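Local structure of acyl-CoA dehydrogenase (Bacillus anthracis, 3OWA) at residues 365-370 and 500-505; 317-322 and 530-535; 178-183 and 198-203; 207-212 and 258-263. The protein binds flavin-adenine dinucleotide and, as an acyl-CoA dehydrogenase, probably introduces the alpha,beta double bond into acyl-CoA thioesters. All blocks are in the same frame, centred on the assembly; numbering follows the deposited sequence.

Overall arrangement
From the N terminus, contact 3 closes first, a loop of 14 residues within the beta domain, bringing strand 177-188 over strand 195-202. Contact 4 follows it in series: strand 206-213, hydrogen-bonded to strand 195-202, meets the start of helix 257-293, so the beta domain is tied to the C-terminal helices. The centres of contacts 3 and 4 lie about 12 Å apart. The long loop of contact 2 then opens on helix 305-336 and ends on helix 526-554, and contact 1, between helices 358-383 and 490-520, falls wholly within it. Contacts 1 and 2 touch through F367, A505 and F535; the centres of contacts 2 and 3 are about 46 Å apart.

Contact 1: residues 365-370 and 500-505; sequences KVFGSE and VSNLYA
A phenylalanine on one helix packs against the small residues of another in this partly buried helix-helix contact, which joins helix 358-383 to helix 490-520 in the C-terminal helical part of the acyl-CoA dehydrogenase fold. The short axes pass 10.5 Å apart and cross at -78°, a nearly perpendicular meeting. F367 carries it: this residue buries 71 Å² against the other segment and is a partner in every close contact. Its CG stands anti to the backbone N (chi1 -171°), which sends the ring across to the other helix. There the A505 methyl lies over one face of the ring in a CH-pi contact: A505 CB is 3.9 Å from the F367 ring centroid, 25° off the normal. The methyl is displaced toward the rim, and its shortest approach is from A505 CB to F367 CZ, 3.5 Å. One turn earlier, S501 OG comes obliquely to F367 CD1 at 3.8 Å, while N502 OD1 lies near the ring plane at its edge, 4.2 Å from F367 CE1. The amide nitrogen of N502 is engaged elsewhere, by E542. With 156 Å² buried in all, this is a small van der Waals contact. Helix 305-336 adds A320 and A321 against F367, and F535 of helix 526-554 touches both F367 and A505, so the phenyl ring sits where four helices converge.

Contact 2: residues 317-322 and 530-535; sequences KTYAAE and LYTEVF
Y319 and Y531 cross at a slant, their ring planes 33° apart, neither stacked nor edge-to-face, and their centroids 5.2 Å from each other. The closest atoms are Y319 CG and Y531 CD2, at 3.4 Å, and Y319 CB also lies against Y531 CD2. The two tyrosines reach the contact through different torsions: the ring of Y319 is swung fully away from its own backbone nitrogen, whereas that of Y531 stays beside the nitrogen and opposite the carbonyl carbon (chi1 -70°). Beyond the ring pair, T532 OG1 approaches Y319 CE2 obliquely at 3.6 Å; this hydroxyl is bonded to K528 O and to T513, which also holds Y319 OH. Y531 OH is bound by T596 O. These side chains join helices 305-336 and 526-554 of the C-terminal all-helical part of the fold, whose short axes cross at -99° and approach to 9.4 Å. The A320 methyl sits almost exactly over the middle of the F535 ring: A320 CB is 3.6 Å from the centroid, and its distances to all six ring carbons of F535 fall between 3.7 and 3.9 Å. Helix 490-520, which precedes 526-554 in the chain, adds A505 and M506 against F535.

Contact 3: residues 178-183 and 198-203; sequences YVLNGE and VYAKID
Y178 and I202, with L180, V198 and A200, bring the inner sides of two strands together across the interior of the middle beta-barrel domain of the acyl-CoA dehydrogenase fold. The axes of segments 178-183 and 198-202 come no closer than 8.3 Å and run at 112° to each other; the two pack face to face through side chains, without pairing their backbones. Y178 and I202 share the larger number of close atom pairs. The phenol ring lies obliquely against the isoleucine, whose CD1 is 3.9 Å from Y178 CE1 and 4.0 Å from Y178 OH, and I202 CG1 and CG2 also reach Y178 CE1. The longer branch of I202 is turned back from its carbonyl carbon (chi1 -67°), and CD1 continues it outward to the ring. Toward V198 the packing rests on one methyl: L180 CD2 touches V198 CG1 at 4.0 Å and A200 CB at 4.2 Å, the leucine and valine side chains lying antiparallel, flank to flank. E183, at the end of segment 178-183, is exposed, as is D203 beyond the end of strand 195-202. Around the buried part, F210 meets the Y178 ring edge-to-face, and A169, A243 and V245 line L180. Every side-chain pair across the two segments is a van der Waals contact, which implies that they cohere by apolar packing, while backbone bonds to neighbouring strands hold each in its sheet.

Contact 4: residues 207-212 and 258-263; sequences FSAFIV and HIIAFN
F207, the first residue of its segment, brings its ring edge to the start of the helical segment: F207 CD2 lies 3.4 Å from H258 N, the nitrogen being close to the ring plane. An extended first torsion (chi1 -178°) lets the phenyl reach toward the start of the helix, and Y199 packs near it. A water also joins the two segments here. It accepts from H258 N at 3.0 Å, sits in the imidazole plane 2.6 Å from H258 ND1, and gives a weak bond to F207 O at 3.4 Å. Two residues on, A209 CB touches I260 CD1 at 3.9 Å. The CA atoms are 7.1 Å apart at F207 and H258, and 7.7 Å at A209 and I260; further along, I211 and V212 make no contact with the helical segment. Such strand-on-helix packing marks the junction of the middle beta domain with the first long helix of the C-terminal domain in the acyl-CoA dehydrogenase fold.

Contact 1: residues 365-370 and 500-505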
loop_
_atom_site.group_PDB
_atom_site.type_symbol
_atom_site.label_atom_id
_atom_site.label_comp_id
_atom_site.label_asym_id
_atom_site.label_seq_id
_atom_site.Cartn_x
_atom_site.Cartn_y
_atom_site.Cartn_z
ATOM N N LYS A 365 -13.385 -5.887 -9.657
ATOM C CA LYS A 365 -12.997 -4.545 -9.339
ATOM C C LYS A 365 -12.115 -4.482 -8.085
ATOM O O LYS A 365 -11.065 -3.821 -8.097
ATOM C CB LYS A 365 -14.226 -3.643 -9.208
ATOM C CG LYS A 365 -13.893 -2.156 -9.124
ATOM C CD LYS A 365 -13.759 -1.672 -7.705
ATOM C CE LYS A 365 -13.197 -0.291 -7.681
ATOM N NZ LYS A 365 -13.160 0.324 -6.310
ATOM N N VAL A 366 -12.543 -5.154 -7.008
ATOM C CA VAL A 366 -11.793 -5.142 -5.778
ATOM C C VAL A 366 -10.505 -5.924 -5.955
ATOM O O VAL A 366 -9.418 -5.478 -5.549
ATOM C CB VAL A 366 -12.589 -5.773 -4.584
ATOM C CG1 VAL A 366 -11.670 -5.855 -3.333
ATOM C CG2 VAL A 366 -13.850 -4.981 -4.293
ATOM N N PHE A 367 -10.600 -7.092 -6.578
ATOM C CA PHE A 367 -9.406 -7.936 -6.676
ATOM C C PHE A 367 -8.374 -7.285 -7.587
ATOM O O PHE A 367 -7.205 -7.233 -7.246
ATOM C CB PHE A 367 -9.768 -9.318 -7.199
ATOM C CG PHE A 367 -8.647 -10.307 -7.134
ATOM C CD1 PHE A 367 -8.403 -11.012 -5.970
ATOM C CD2 PHE A 367 -7.878 -10.584 -8.260
ATOM C CE1 PHE A 367 -7.372 -11.948 -5.906
ATOM C CE2 PHE A 367 -6.838 -11.503 -8.208
ATOM C CZ PHE A 367 -6.582 -12.197 -7.037
ATOM N N GLY A 368 -8.815 -6.774 -8.732
ATOM C CA GLY A 368 -7.897 -6.102 -9.673
ATOM C C GLY A 368 -7.242 -4.864 -9.080
ATOM O O GLY A 368 -6.035 -4.650 -9.209
ATOM N N SER A 369 -8.033 -4.019 -8.430
ATOM C CA SER A 369 -7.446 -2.798 -7.885
ATOM C C SER A 369 -6.423 -3.116 -6.774
ATOM O O SER A 369 -5.405 -2.433 -6.649
ATOM C CB SER A 369 -8.561 -1.875 -7.391
ATOM O OG SER A 369 -9.335 -2.486 -6.331
ATOM N N GLU A 370 -6.678 -4.150 -5.969
ATOM C CA GLU A 370 -5.729 -4.562 -4.905
ATOM C C GLU A 370 -4.489 -5.274 -5.411
ATOM O O GLU A 370 -3.398 -5.101 -4.872
ATOM C CB GLU A 370 -6.428 -5.425 -3.821
ATOM C CG GLU A 370 -7.455 -4.571 -3.127
ATOM C CD GLU A 370 -7.989 -5.186 -1.834
ATOM O OE1 GLU A 370 -7.980 -6.432 -1.696
ATOM O OE2 GLU A 370 -8.448 -4.413 -0.959
ATOM N N VAL A 500 -15.110 -15.213 -0.892
ATOM C CA VAL A 500 -15.692 -15.440 -2.205
ATOM C C VAL A 500 -14.725 -14.894 -3.270
ATOM O O VAL A 500 -14.531 -15.516 -4.336
ATOM C CB VAL A 500 -17.076 -14.743 -2.322
ATOM C CG1 VAL A 500 -17.631 -14.850 -3.759
ATOM C CG2 VAL A 500 -18.064 -15.321 -1.270
ATOM N N SER A 501 -14.106 -13.751 -2.978
ATOM C CA SER A 501 -13.208 -13.143 -3.946
ATOM C C SER A 501 -11.986 -14.066 -4.182
ATOM O O SER A 501 -11.628 -14.363 -5.321
ATOM C CB SER A 501 -12.738 -11.786 -3.465
ATOM O OG SER A 501 -11.841 -11.275 -4.431
ATOM N N ASN A 502 -11.374 -14.536 -3.107
ATOM C CA ASN A 502 -10.236 -15.448 -3.244
ATOM C C ASN A 502 -10.611 -16.713 -3.968
ATOM O O ASN A 502 -9.870 -17.177 -4.819
ATOM C CB ASN A 502 -9.626 -15.773 -1.879
ATOM C CG ASN A 502 -8.602 -14.739 -1.448
ATOM O OD1 ASN A 502 -8.208 -13.863 -2.220
ATOM N ND2 ASN A 502 -8.176 -14.832 -0.216
ATOM N N LEU A 503 -11.781 -17.252 -3.643
ATOM C CA LEU A 503 -12.290 -18.440 -4.330
ATOM C C LEU A 503 -12.445 -18.272 -5.864
ATOM O O LEU A 503 -12.012 -19.131 -6.650
ATOM C CB LEU A 503 -13.593 -18.906 -3.655
ATOM C CG LEU A 503 -14.405 -19.842 -4.523
ATOM C CD1 LEU A 503 -13.845 -21.239 -4.359
ATOM C CD2 LEU A 503 -15.892 -19.757 -4.196
ATOM N N TYR A 504 -13.054 -17.166 -6.275
ATOM C CA TYR A 504 -13.233 -16.828 -7.691
ATOM C C TYR A 504 -11.899 -16.689 -8.437
ATOM O O TYR A 504 -11.741 -17.179 -9.558
ATOM C CB TYR A 504 -14.074 -15.534 -7.841
ATOM C CG TYR A 504 -14.538 -15.231 -9.248
ATOM C CD1 TYR A 504 -15.276 -16.172 -9.981
ATOM C CD2 TYR A 504 -14.242 -14.016 -9.850
ATOM C CE1 TYR A 504 -15.710 -15.908 -11.275
ATOM C CE2 TYR A 504 -14.677 -13.730 -11.146
ATOM C CZ TYR A 504 -15.415 -14.691 -11.852
ATOM O OH TYR A 504 -15.836 -14.415 -13.137
ATOM N N ALA A 505 -10.942 -16.013 -7.830
ATOM C CA ALA A 505 -9.625 -15.896 -8.453
ATOM C C ALA A 505 -8.910 -17.266 -8.543
ATOM O O ALA A 505 -8.316 -17.601 -9.582
ATOM C CB ALA A 505 -8.771 -14.892 -7.677
#

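Contact 2: residues 317-322 and 530-535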
loop_
_atom_site.group_PDB
_atom_site.type_symbol
_atom_site.label_atom_id
_atom_site.label_comp_id
_atom_site.label_asym_id
_atom_site.label_seq_id
_atom_site.Cartn_x
_atom_site.Cartn_y
_atom_site.Cartn_z
ATOM N N LYS A 317 -0.183 -13.087 -8.772
ATOM C CA LYS A 317 -1.397 -12.273 -8.590
ATOM C C LYS A 317 -1.960 -11.745 -9.890
ATOM O O LYS A 317 -3.162 -11.795 -10.088
ATOM C CB LYS A 317 -1.108 -11.105 -7.633
ATOM C CG LYS A 317 -0.760 -11.579 -6.215
ATOM C CD LYS A 317 -0.391 -10.330 -5.394
ATOM C CE LYS A 317 0.171 -10.688 -4.020
ATOM N NZ LYS A 317 -0.915 -11.332 -3.156
ATOM N N THR A 318 -1.104 -11.250 -10.782
ATOM C CA THR A 318 -1.570 -10.703 -12.060
ATOM C C THR A 318 -2.216 -11.811 -12.918
ATOM O O THR A 318 -3.224 -11.571 -13.588
ATOM C CB THR A 318 -0.403 -10.093 -12.849
ATOM O OG1 THR A 318 0.122 -8.975 -12.141
ATOM C CG2 THR A 318 -0.840 -9.607 -14.272
ATOM N N TYR A 319 -1.634 -13.017 -12.894
ATOM C CA TYR A 319 -2.211 -14.165 -13.605
ATOM C C TYR A 319 -3.591 -14.423 -13.027
ATOM O O TYR A 319 -4.548 -14.571 -13.762
ATOM C CB TYR A 319 -1.352 -15.429 -13.442
ATOM C CG TYR A 319 -1.931 -16.648 -14.164
ATOM C CD1 TYR A 319 -1.847 -16.763 -15.561
ATOM C CD2 TYR A 319 -2.556 -17.688 -13.448
ATOM C CE1 TYR A 319 -2.388 -17.881 -16.230
ATOM C CE2 TYR A 319 -3.087 -18.819 -14.112
ATOM C CZ TYR A 319 -2.993 -18.897 -15.496
ATOM O OH TYR A 319 -3.508 -19.993 -16.156
ATOM N N ALA A 320 -3.716 -14.443 -11.700
ATOM C CA ALA A 320 -5.036 -14.722 -11.138
ATOM C C ALA A 320 -6.034 -13.614 -11.490
ATOM O O ALA A 320 -7.180 -13.916 -11.830
ATOM C CB ALA A 320 -4.981 -14.990 -9.623
ATOM N N ALA A 321 -5.594 -12.352 -11.471
ATOM C CA ALA A 321 -6.472 -11.232 -11.839
ATOM C C ALA A 321 -6.892 -11.271 -13.306
ATOM O O ALA A 321 -8.068 -11.070 -13.648
ATOM C CB ALA A 321 -5.803 -9.849 -11.486
ATOM N N GLU A 322 -5.915 -11.484 -14.186
ATOM C CA GLU A 322 -6.192 -11.555 -15.604
ATOM C C GLU A 322 -7.173 -12.704 -15.897
ATOM O O GLU A 322 -8.133 -12.515 -16.649
ATOM C CB GLU A 322 -4.907 -11.779 -16.403
ATOM C CG GLU A 322 -5.134 -11.890 -17.899
ATOM C CD GLU A 322 -3.898 -12.369 -18.646
ATOM O OE1 GLU A 322 -3.165 -13.290 -18.157
ATOM O OE2 GLU A 322 -3.666 -11.823 -19.746
ATOM N N LEU A 530 2.746 -23.207 -12.253
ATOM C CA LEU A 530 3.481 -22.562 -11.179
ATOM C C LEU A 530 2.718 -21.394 -10.537
ATOM O O LEU A 530 2.591 -21.359 -9.322
ATOM C CB LEU A 530 4.861 -22.114 -11.688
ATOM C CG LEU A 530 5.886 -23.260 -11.913
ATOM C CD1 LEU A 530 7.143 -22.699 -12.534
ATOM C CD2 LEU A 530 6.202 -24.043 -10.636
ATOM N N TYR A 531 2.193 -20.484 -11.357
ATOM C CA TYR A 531 1.397 -19.354 -10.851
ATOM C C TYR A 531 0.257 -19.914 -10.031
ATOM O O TYR A 531 -0.024 -19.433 -8.949
ATOM C CB TYR A 531 0.765 -18.528 -11.986
ATOM C CG TYR A 531 1.681 -17.692 -12.854
ATOM C CD1 TYR A 531 2.815 -17.075 -12.321
ATOM C CD2 TYR A 531 1.385 -17.489 -14.201
ATOM C CE1 TYR A 531 3.626 -16.279 -13.107
ATOM C CE2 TYR A 531 2.205 -16.682 -15.012
ATOM C CZ TYR A 531 3.340 -16.109 -14.453
ATOM O OH TYR A 531 4.181 -15.331 -15.212
ATOM N N THR A 532 -0.391 -20.946 -10.581
ATOM C CA THR A 532 -1.572 -21.564 -9.976
ATOM C C THR A 532 -1.301 -22.217 -8.626
ATOM O O THR A 532 -2.063 -21.982 -7.673
ATOM C CB THR A 532 -2.230 -22.558 -10.965
ATOM O OG1 THR A 532 -2.591 -21.830 -12.138
ATOM C CG2 THR A 532 -3.495 -23.174 -10.377
ATOM N N GLU A 533 -0.227 -23.013 -8.535
ATOM C CA GLU A 533 0.160 -23.660 -7.271
ATOM C C GLU A 533 0.439 -22.652 -6.165
ATOM O O GLU A 533 -0.040 -22.778 -5.030
ATOM C CB GLU A 533 1.405 -24.522 -7.491
ATOM C CG GLU A 533 1.084 -25.815 -8.232
ATOM C CD GLU A 533 2.314 -26.547 -8.731
ATOM O OE1 GLU A 533 3.402 -25.926 -8.855
ATOM O OE2 GLU A 533 2.189 -27.763 -8.996
ATOM N N VAL A 534 1.210 -21.637 -6.533
ATOM C CA VAL A 534 1.688 -20.636 -5.610
ATOM C C VAL A 534 0.517 -19.730 -5.175
ATOM O O VAL A 534 0.341 -19.486 -3.982
ATOM C CB VAL A 534 2.841 -19.834 -6.300
ATOM C CG1 VAL A 534 2.942 -18.442 -5.778
ATOM C CG2 VAL A 534 4.182 -20.617 -6.168
ATOM N N PHE A 535 -0.290 -19.269 -6.128
ATOM C CA PHE A 535 -1.400 -18.374 -5.780
ATOM C C PHE A 535 -2.435 -19.121 -4.914
ATOM O O PHE A 535 -2.922 -18.589 -3.908
ATOM C CB PHE A 535 -2.091 -17.769 -7.023
ATOM C CG PHE A 535 -3.322 -16.969 -6.686
ATOM C CD1 PHE A 535 -3.204 -15.668 -6.243
ATOM C CD2 PHE A 535 -4.593 -17.545 -6.736
ATOM C CE1 PHE A 535 -4.330 -14.924 -5.883
ATOM C CE2 PHE A 535 -5.728 -16.835 -6.386
ATOM C CZ PHE A 535 -5.601 -15.498 -5.977
#

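Contact 3: residues 178-183 and 198-203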
loop_
_atom_site.group_PDB
_atom_site.type_symbol
_atom_site.label_atom_id
_atom_site.label_comp_id
_atom_site.label_asym_id
_atom_site.label_seq_id
_atom_site.Cartn_x
_atom_site.Cartn_y
_atom_site.Cartn_z
ATOM N N TYR A 178 -36.662 20.993 -18.286
ATOM C CA TYR A 178 -36.332 20.855 -16.870
ATOM C C TYR A 178 -35.313 21.915 -16.509
ATOM O O TYR A 178 -34.399 22.171 -17.294
ATOM C CB TYR A 178 -35.767 19.454 -16.563
ATOM C CG TYR A 178 -36.862 18.419 -16.553
ATOM C CD1 TYR A 178 -37.679 18.271 -15.439
ATOM C CD2 TYR A 178 -37.076 17.582 -17.673
ATOM C CE1 TYR A 178 -38.701 17.310 -15.419
ATOM C CE2 TYR A 178 -38.098 16.604 -17.669
ATOM C CZ TYR A 178 -38.912 16.492 -16.540
ATOM O OH TYR A 178 -39.903 15.542 -16.505
ATOM N N VAL A 179 -35.509 22.522 -15.345
ATOM C CA VAL A 179 -34.630 23.543 -14.769
ATOM C C VAL A 179 -33.798 22.875 -13.661
ATOM O O VAL A 179 -34.332 22.453 -12.618
ATOM C CB VAL A 179 -35.445 24.765 -14.217
ATOM C CG1 VAL A 179 -34.534 25.793 -13.587
ATOM C CG2 VAL A 179 -36.273 25.451 -15.337
ATOM N N LEU A 180 -32.497 22.717 -13.906
ATOM C CA LEU A 180 -31.644 21.961 -12.954
ATOM C C LEU A 180 -30.797 22.882 -12.070
ATOM O O LEU A 180 -30.194 23.865 -12.561
ATOM C CB LEU A 180 -30.725 20.967 -13.704
ATOM C CG LEU A 180 -31.296 19.559 -13.893
ATOM C CD1 LEU A 180 -32.460 19.601 -14.874
ATOM C CD2 LEU A 180 -30.191 18.596 -14.407
ATOM N N ASN A 181 -30.747 22.570 -10.780
ATOM C CA ASN A 181 -29.913 23.319 -9.847
ATOM C C ASN A 181 -29.136 22.414 -8.931
ATOM O O ASN A 181 -29.719 21.551 -8.261
ATOM C CB ASN A 181 -30.765 24.272 -8.996
ATOM C CG ASN A 181 -31.215 25.471 -9.765
ATOM O OD1 ASN A 181 -32.373 25.536 -10.239
ATOM N ND2 ASN A 181 -30.331 26.463 -9.881
ATOM N N GLY A 182 -27.831 22.644 -8.866
ATOM C CA GLY A 182 -26.945 21.903 -7.961
ATOM C C GLY A 182 -25.531 21.809 -8.504
ATOM O O GLY A 182 -25.168 22.504 -9.472
ATOM N N GLU A 183 -24.722 20.961 -7.871
ATOM C CA GLU A 183 -23.309 20.836 -8.221
ATOM C C GLU A 183 -22.942 19.378 -8.174
ATOM O O GLU A 183 -23.327 18.657 -7.249
ATOM C CB GLU A 183 -22.438 21.586 -7.200
ATOM C CG GLU A 183 -22.624 23.121 -7.199
ATOM C CD GLU A 183 -21.505 23.848 -6.437
ATOM O OE1 GLU A 183 -21.028 23.284 -5.417
ATOM O OE2 GLU A 183 -21.102 24.972 -6.858
ATOM N N VAL A 198 -26.360 13.517 -16.296
ATOM C CA VAL A 198 -26.498 14.118 -14.968
ATOM C C VAL A 198 -27.682 13.508 -14.193
ATOM O O VAL A 198 -28.772 13.369 -14.725
ATOM C CB VAL A 198 -26.782 15.616 -15.117
ATOM C CG1 VAL A 198 -27.010 16.259 -13.756
ATOM C CG2 VAL A 198 -25.638 16.326 -15.932
ATOM N N TYR A 199 -27.503 13.204 -12.916
ATOM C CA TYR A 199 -28.607 12.684 -12.117
ATOM C C TYR A 199 -29.102 13.777 -11.217
ATOM O O TYR A 199 -28.284 14.500 -10.633
ATOM C CB TYR A 199 -28.080 11.558 -11.235
ATOM C CG TYR A 199 -27.787 10.295 -11.983
ATOM C CD1 TYR A 199 -28.758 9.281 -12.084
ATOM C CD2 TYR A 199 -26.535 10.075 -12.554
ATOM C CE1 TYR A 199 -28.478 8.078 -12.746
ATOM C CE2 TYR A 199 -26.259 8.874 -13.222
ATOM C CZ TYR A 199 -27.214 7.889 -13.311
ATOM O OH TYR A 199 -26.875 6.696 -13.962
ATOM N N ALA A 200 -30.436 13.913 -11.099
ATOM C CA ALA A 200 -31.048 14.981 -10.310
ATOM C C ALA A 200 -32.408 14.480 -9.839
ATOM O O ALA A 200 -32.946 13.550 -10.431
ATOM C CB ALA A 200 -31.237 16.249 -11.140
ATOM N N LYS A 201 -32.962 15.087 -8.798
ATOM C CA LYS A 201 -34.281 14.674 -8.319
ATOM C C LYS A 201 -35.364 15.628 -8.807
ATOM O O LYS A 201 -35.379 16.791 -8.420
ATOM C CB LYS A 201 -34.318 14.538 -6.790
ATOM C CG LYS A 201 -33.437 13.425 -6.279
ATOM C CD LYS A 201 -33.503 13.313 -4.751
ATOM C CE LYS A 201 -32.643 12.132 -4.289
ATOM N NZ LYS A 201 -32.771 11.940 -2.796
ATOM N N ILE A 202 -36.250 15.124 -9.676
ATOM C CA ILE A 202 -37.399 15.902 -10.172
ATOM C C ILE A 202 -38.286 16.301 -9.005
ATOM O O ILE A 202 -38.643 15.457 -8.223
ATOM C CB ILE A 202 -38.170 15.148 -11.267
ATOM C CG1 ILE A 202 -37.261 15.031 -12.501
ATOM C CG2 ILE A 202 -39.504 15.885 -11.602
ATOM C CD1 ILE A 202 -37.697 14.050 -13.558
ATOM N N ASP A 203 -38.580 17.597 -8.880
ATOM C CA ASP A 203 -39.270 18.176 -7.715
ATOM C C ASP A 203 -38.602 17.835 -6.390
ATOM O O ASP A 203 -39.236 17.872 -5.342
ATOM C CB ASP A 203 -40.765 17.779 -7.680
ATOM C CG ASP A 203 -41.506 18.188 -8.946
ATOM O OD1 ASP A 203 -42.467 17.477 -9.313
ATOM O OD2 ASP A 203 -41.121 19.200 -9.588
#

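Contact 4: residues 207-212 and 258-263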
loop_
_atom_site.group_PDB
_atom_site.type_symbol
_atom_site.label_atom_id
_atom_site.label_comp_id
_atom_site.label_asym_id
_atom_site.label_seq_id
_atom_site.Cartn_x
_atom_site.Cartn_y
_atom_site.Cartn_z
ATOM N N PHE A 207 -35.551 10.570 -8.323
ATOM C CA PHE A 207 -34.165 10.456 -8.755
ATOM C C PHE A 207 -34.149 10.007 -10.209
ATOM O O PHE A 207 -34.655 8.922 -10.537
ATOM C CB PHE A 207 -33.468 9.443 -7.856
ATOM C CG PHE A 207 -32.004 9.251 -8.152
ATOM C CD1 PHE A 207 -31.063 10.122 -7.608
ATOM C CD2 PHE A 207 -31.571 8.185 -8.957
ATOM C CE1 PHE A 207 -29.685 9.941 -7.861
ATOM C CE2 PHE A 207 -30.208 7.990 -9.220
ATOM C CZ PHE A 207 -29.264 8.866 -8.672
ATOM N N SER A 208 -33.590 10.849 -11.081
ATOM C CA SER A 208 -33.725 10.665 -12.537
ATOM C C SER A 208 -32.442 11.053 -13.301
ATOM O O SER A 208 -31.674 11.819 -12.800
ATOM C CB SER A 208 -34.899 11.537 -13.065
ATOM O OG SER A 208 -36.110 11.253 -12.377
ATOM N N ALA A 209 -32.226 10.514 -14.498
ATOM C CA ALA A 209 -31.036 10.849 -15.274
ATOM C C ALA A 209 -31.404 11.750 -16.435
ATOM O O ALA A 209 -32.518 11.646 -16.960
ATOM C CB ALA A 209 -30.345 9.574 -15.766
ATOM N N PHE A 210 -30.467 12.618 -16.846
ATOM C CA PHE A 210 -30.704 13.606 -17.916
ATOM C C PHE A 210 -29.490 13.696 -18.804
ATOM O O PHE A 210 -28.351 13.620 -18.318
ATOM C CB PHE A 210 -30.910 15.009 -17.335
ATOM C CG PHE A 210 -32.127 15.137 -16.444
ATOM C CD1 PHE A 210 -33.331 15.575 -16.968
ATOM C CD2 PHE A 210 -32.053 14.842 -15.099
ATOM C CE1 PHE A 210 -34.477 15.712 -16.160
ATOM C CE2 PHE A 210 -33.183 14.974 -14.264
ATOM C CZ PHE A 210 -34.410 15.409 -14.817
ATOM N N ILE A 211 -29.716 13.847 -20.105
ATOM C CA ILE A 211 -28.613 14.166 -21.015
ATOM C C ILE A 211 -28.497 15.688 -21.059
ATOM O O ILE A 211 -29.456 16.420 -21.406
ATOM C CB ILE A 211 -28.861 13.608 -22.415
ATOM C CG1 ILE A 211 -29.102 12.096 -22.349
ATOM C CG2 ILE A 211 -27.748 14.059 -23.397
ATOM C CD1 ILE A 211 -29.841 11.506 -23.593
ATOM N N VAL A 212 -27.350 16.190 -20.624
ATOM C CA VAL A 212 -27.186 17.616 -20.470
ATOM C C VAL A 212 -25.997 18.018 -21.337
ATOM O O VAL A 212 -24.878 17.554 -21.105
ATOM C CB VAL A 212 -26.884 17.987 -19.010
ATOM C CG1 VAL A 212 -26.644 19.515 -18.885
ATOM C CG2 VAL A 212 -28.023 17.516 -18.094
ATOM N N HIS A 258 -32.048 5.179 -10.509
ATOM C CA HIS A 258 -31.256 4.116 -9.837
ATOM C C HIS A 258 -30.997 2.900 -10.708
ATOM O O HIS A 258 -29.927 2.253 -10.600
ATOM C CB HIS A 258 -31.854 3.684 -8.482
ATOM C CG HIS A 258 -33.117 2.878 -8.598
ATOM N ND1 HIS A 258 -34.357 3.461 -8.748
ATOM C CD2 HIS A 258 -33.327 1.536 -8.609
ATOM C CE1 HIS A 258 -35.280 2.514 -8.838
ATOM N NE2 HIS A 258 -34.679 1.338 -8.761
ATOM N N ILE A 259 -31.953 2.592 -11.574
ATOM C CA ILE A 259 -31.806 1.473 -12.490
ATOM C C ILE A 259 -30.626 1.706 -13.467
ATOM O O ILE A 259 -29.811 0.789 -13.736
ATOM C CB ILE A 259 -33.118 1.234 -13.248
ATOM C CG1 ILE A 259 -34.173 0.665 -12.292
ATOM C CG2 ILE A 259 -32.907 0.331 -14.479
ATOM C CD1 ILE A 259 -35.587 0.687 -12.859
ATOM N N ILE A 260 -30.517 2.931 -13.971
ATOM C CA ILE A 260 -29.379 3.295 -14.829
ATOM C C ILE A 260 -28.056 3.265 -14.040
ATOM O O ILE A 260 -27.071 2.612 -14.480
ATOM C CB ILE A 260 -29.604 4.637 -15.521
ATOM C CG1 ILE A 260 -30.918 4.582 -16.331
ATOM C CG2 ILE A 260 -28.347 5.044 -16.399
ATOM C CD1 ILE A 260 -31.349 5.978 -16.910
ATOM N N ALA A 261 -28.060 3.883 -12.847
ATOM C CA ALA A 261 -26.855 4.032 -12.063
ATOM C C ALA A 261 -26.299 2.673 -11.655
ATOM O O ALA A 261 -25.069 2.471 -11.663
ATOM C CB ALA A 261 -27.095 4.912 -10.819
ATOM N N PHE A 262 -27.202 1.760 -11.286
ATOM C CA PHE A 262 -26.797 0.441 -10.836
ATOM C C PHE A 262 -26.239 -0.383 -12.004
ATOM O O PHE A 262 -25.217 -1.075 -11.857
ATOM C CB PHE A 262 -27.944 -0.303 -10.117
ATOM C CG PHE A 262 -27.854 -1.826 -10.235
ATOM C CD1 PHE A 262 -27.043 -2.574 -9.356
ATOM C CD2 PHE A 262 -28.581 -2.519 -11.235
ATOM C CE1 PHE A 262 -26.943 -4.000 -9.472
ATOM C CE2 PHE A 262 -28.495 -3.928 -11.355
ATOM C CZ PHE A 262 -27.664 -4.661 -10.475
ATOM N N ASN A 263 -26.890 -0.299 -13.159
ATOM C CA ASN A 263 -26.433 -1.057 -14.308
ATOM C C ASN A 263 -25.110 -0.549 -14.849
ATOM O O ASN A 263 -24.241 -1.358 -15.193
ATOM C CB ASN A 263 -27.473 -1.062 -15.418
ATOM C CG ASN A 263 -28.457 -2.187 -15.268
ATOM O OD1 ASN A 263 -28.173 -3.345 -15.621
ATOM N ND2 ASN A 263 -29.620 -1.861 -14.745
HETATM O O HOH W 1 -34.343 6.045 -8.729
#